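Local coordinates for carboxyl esterase NP (Bacillus subtilis, PDB 4CCW), which hydrolyses carboxylic esters, naproxen esters among them, to an alcohol and a carboxylate, at residues E23-W28 with S66-Y71. Residues are numbered along the deposited sequence; the frame is centred on the assembly and turned at random.
Sequences ESLSLW and SSTMWY
Leu27 lies alongside Tyr71, both side chains pointing the same way, and sets its CD1 methyl over one face of the phenol ring, 4.0 Å from the ring centroid and 14° off the normal, a CH-pi contact displaced toward the rim. With chi1 at 68°, CG of Tyr71 sits between its own backbone N and carbonyl carbon, which brings the ring up against Leu27, whose CB is 3.9 Å from Tyr71 CG. The phenol OH is hydrogen-bonded to the backbone N of His193. Trp28 approaches the 3-10 turn with the rim of its six-membered ring: the carbonyl O of Ser67 lies at the ring edge, in the indole plane, 3.4 Å from Trp28 CZ3, and CH2 reaches CB of Trp70 at 4.0 Å. Trp28 NE1 is hydrogen-bonded to Ser49 OG. Thr68, in the 3-10 turn, presents CG2 to Leu25 CD2 (3.8 Å), the two side chains crossing nearly at right angles, while CB packs on Ser24 CB. No hydrogen bond joins the segments directly; Gln199 OE1 bonds to both Ser24 OG and Thr68 OG1, linking them through helix 194-205. The buried contact thus packs Ser24 and the chain following helix 12-24 on the loop between strand 56-60 and helix 74-80 of the alpha/beta hydrolase fold.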
loop_
_atom_site.group_PDB
_atom_site.type_symbol
_atom_site.label_atom_id
_atom_site.label_comp_id
_atom_site.label_asym_id
_atom_site.label_seq_id
_atom_site.Cartn_x
_atom_site.Cartn_y
_atom_site.Cartn_z
ATOM N N GLU A 23 5.760 -4.358 -17.866
ATOM C CA GLU A 23 7.199 -4.146 -17.956
ATOM C C GLU A 23 7.859 -3.991 -16.582
ATOM O O GLU A 23 8.974 -4.461 -16.376
ATOM C CB GLU A 23 7.520 -2.983 -18.891
ATOM C CG GLU A 23 7.141 -3.318 -20.326
ATOM C CD GLU A 23 7.552 -2.271 -21.333
ATOM O OE1 GLU A 23 8.296 -1.341 -20.969
ATOM O OE2 GLU A 23 7.129 -2.384 -22.503
ATOM N N SER A 24 7.158 -3.358 -15.642
ATOM C CA SER A 24 7.635 -3.287 -14.250
ATOM C C SER A 24 7.715 -4.662 -13.578
ATOM O O SER A 24 8.550 -4.873 -12.704
ATOM C CB SER A 24 6.754 -2.370 -13.412
ATOM O OG SER A 24 6.941 -1.011 -13.764
ATOM N N LEU A 25 6.848 -5.590 -13.977
ATOM C CA LEU A 25 6.879 -6.940 -13.409
ATOM C C LEU A 25 8.144 -7.730 -13.761
ATOM O O LEU A 25 8.449 -8.727 -13.117
ATOM C CB LEU A 25 5.628 -7.740 -13.779
ATOM C CG LEU A 25 4.381 -7.565 -12.912
ATOM C CD1 LEU A 25 3.453 -8.749 -13.132
ATOM C CD2 LEU A 25 4.727 -7.444 -11.432
ATOM N N SER A 26 8.883 -7.269 -14.764
ATOM C CA SER A 26 10.177 -7.861 -15.092
ATOM C C SER A 26 11.256 -7.511 -14.057
ATOM O O SER A 26 12.342 -8.101 -14.070
ATOM C CB SER A 26 10.623 -7.457 -16.503
ATOM O OG SER A 26 11.070 -6.113 -16.534
ATOM N N LEU A 27 10.949 -6.554 -13.177
ATOM C CA LEU A 27 11.821 -6.196 -12.052
ATOM C C LEU A 27 11.650 -7.133 -10.848
ATOM O O LEU A 27 12.377 -7.008 -9.845
ATOM C CB LEU A 27 11.587 -4.747 -11.607
ATOM C CG LEU A 27 11.661 -3.602 -12.625
ATOM C CD1 LEU A 27 11.234 -2.291 -11.975
ATOM C CD2 LEU A 27 13.045 -3.480 -13.252
ATOM N N TRP A 28 10.678 -8.052 -10.955
ATOM C CA TRP A 28 10.389 -9.048 -9.924
ATOM C C TRP A 28 11.440 -10.133 -10.010
ATOM O O TRP A 28 11.531 -10.821 -11.035
ATOM C CB TRP A 28 9.018 -9.643 -10.198
ATOM C CG TRP A 28 8.173 -9.992 -9.000
ATOM C CD1 TRP A 28 8.057 -11.232 -8.369
ATOM C CD2 TRP A 28 7.244 -9.107 -8.277
ATOM N NE1 TRP A 28 7.166 -11.169 -7.328
ATOM C CE2 TRP A 28 6.642 -9.922 -7.218
ATOM C CE3 TRP A 28 6.874 -7.768 -8.392
ATOM C CZ2 TRP A 28 5.713 -9.401 -6.327
ATOM C CZ3 TRP A 28 5.940 -7.252 -7.488
ATOM C CH2 TRP A 28 5.372 -8.050 -6.480
ATOM N N SER A 66 0.764 0.870 -7.454
ATOM C CA SER A 66 0.430 -0.548 -7.730
ATOM C C SER A 66 1.281 -1.568 -6.964
ATOM O O SER A 66 2.267 -1.224 -6.299
ATOM C CB SER A 66 0.452 -0.868 -9.247
ATOM O OG SER A 66 1.762 -1.176 -9.692
ATOM N N SER A 67 0.920 -2.843 -7.110
ATOM C CA SER A 67 1.648 -3.941 -6.490
ATOM C C SER A 67 3.063 -4.135 -7.030
ATOM O O SER A 67 3.884 -4.803 -6.400
ATOM C CB SER A 67 0.865 -5.236 -6.661
ATOM O OG SER A 67 -0.284 -5.214 -5.846
ATOM N N THR A 68 3.355 -3.557 -8.196
ATOM C CA THR A 68 4.676 -3.711 -8.795
ATOM C C THR A 68 5.778 -3.053 -7.958
ATOM O O THR A 68 6.959 -3.342 -8.187
ATOM C CB THR A 68 4.742 -3.117 -10.217
ATOM O OG1 THR A 68 4.508 -1.703 -10.142
ATOM C CG2 THR A 68 3.724 -3.776 -11.137
ATOM N N MET A 69 5.397 -2.189 -7.005
ATOM C CA MET A 69 6.367 -1.453 -6.175
ATOM C C MET A 69 7.180 -2.344 -5.243
ATOM O O MET A 69 8.202 -1.911 -4.724
ATOM C CB MET A 69 5.699 -0.346 -5.347
ATOM C CG MET A 69 4.814 -0.831 -4.211
ATOM S SD MET A 69 4.436 0.505 -3.052
ATOM C CE MET A 69 5.883 0.535 -1.995
ATOM N N TRP A 70 6.719 -3.571 -5.027
ATOM C CA TRP A 70 7.365 -4.483 -4.061
ATOM C C TRP A 70 8.600 -5.199 -4.567
ATOM O O TRP A 70 9.127 -6.096 -3.884
ATOM C CB TRP A 70 6.352 -5.491 -3.529
ATOM C CG TRP A 70 5.184 -4.869 -2.803
ATOM C CD1 TRP A 70 3.843 -4.907 -3.161
ATOM C CD2 TRP A 70 5.226 -4.101 -1.548
ATOM N NE1 TRP A 70 3.073 -4.209 -2.255
ATOM C CE2 TRP A 70 3.843 -3.714 -1.256
ATOM C CE3 TRP A 70 6.239 -3.705 -0.675
ATOM C CZ2 TRP A 70 3.508 -2.968 -0.125
ATOM C CZ3 TRP A 70 5.889 -2.951 0.456
ATOM C CH2 TRP A 70 4.555 -2.591 0.716
ATOM N N TYR A 71 9.108 -4.799 -5.737
ATOM C CA TYR A 71 10.270 -5.490 -6.328
ATOM C C TYR A 71 11.545 -5.542 -5.460
ATOM O O TYR A 71 12.301 -6.511 -5.576
ATOM C CB TYR A 71 10.577 -5.007 -7.764
ATOM C CG TYR A 71 11.076 -3.583 -7.873
ATOM C CD1 TYR A 71 12.425 -3.282 -7.719
ATOM C CD2 TYR A 71 10.190 -2.530 -8.135
ATOM C CE1 TYR A 71 12.882 -1.975 -7.803
ATOM C CE2 TYR A 71 10.637 -1.224 -8.236
ATOM C CZ TYR A 71 11.976 -0.947 -8.062
ATOM O OH TYR A 71 12.425 0.346 -8.153
#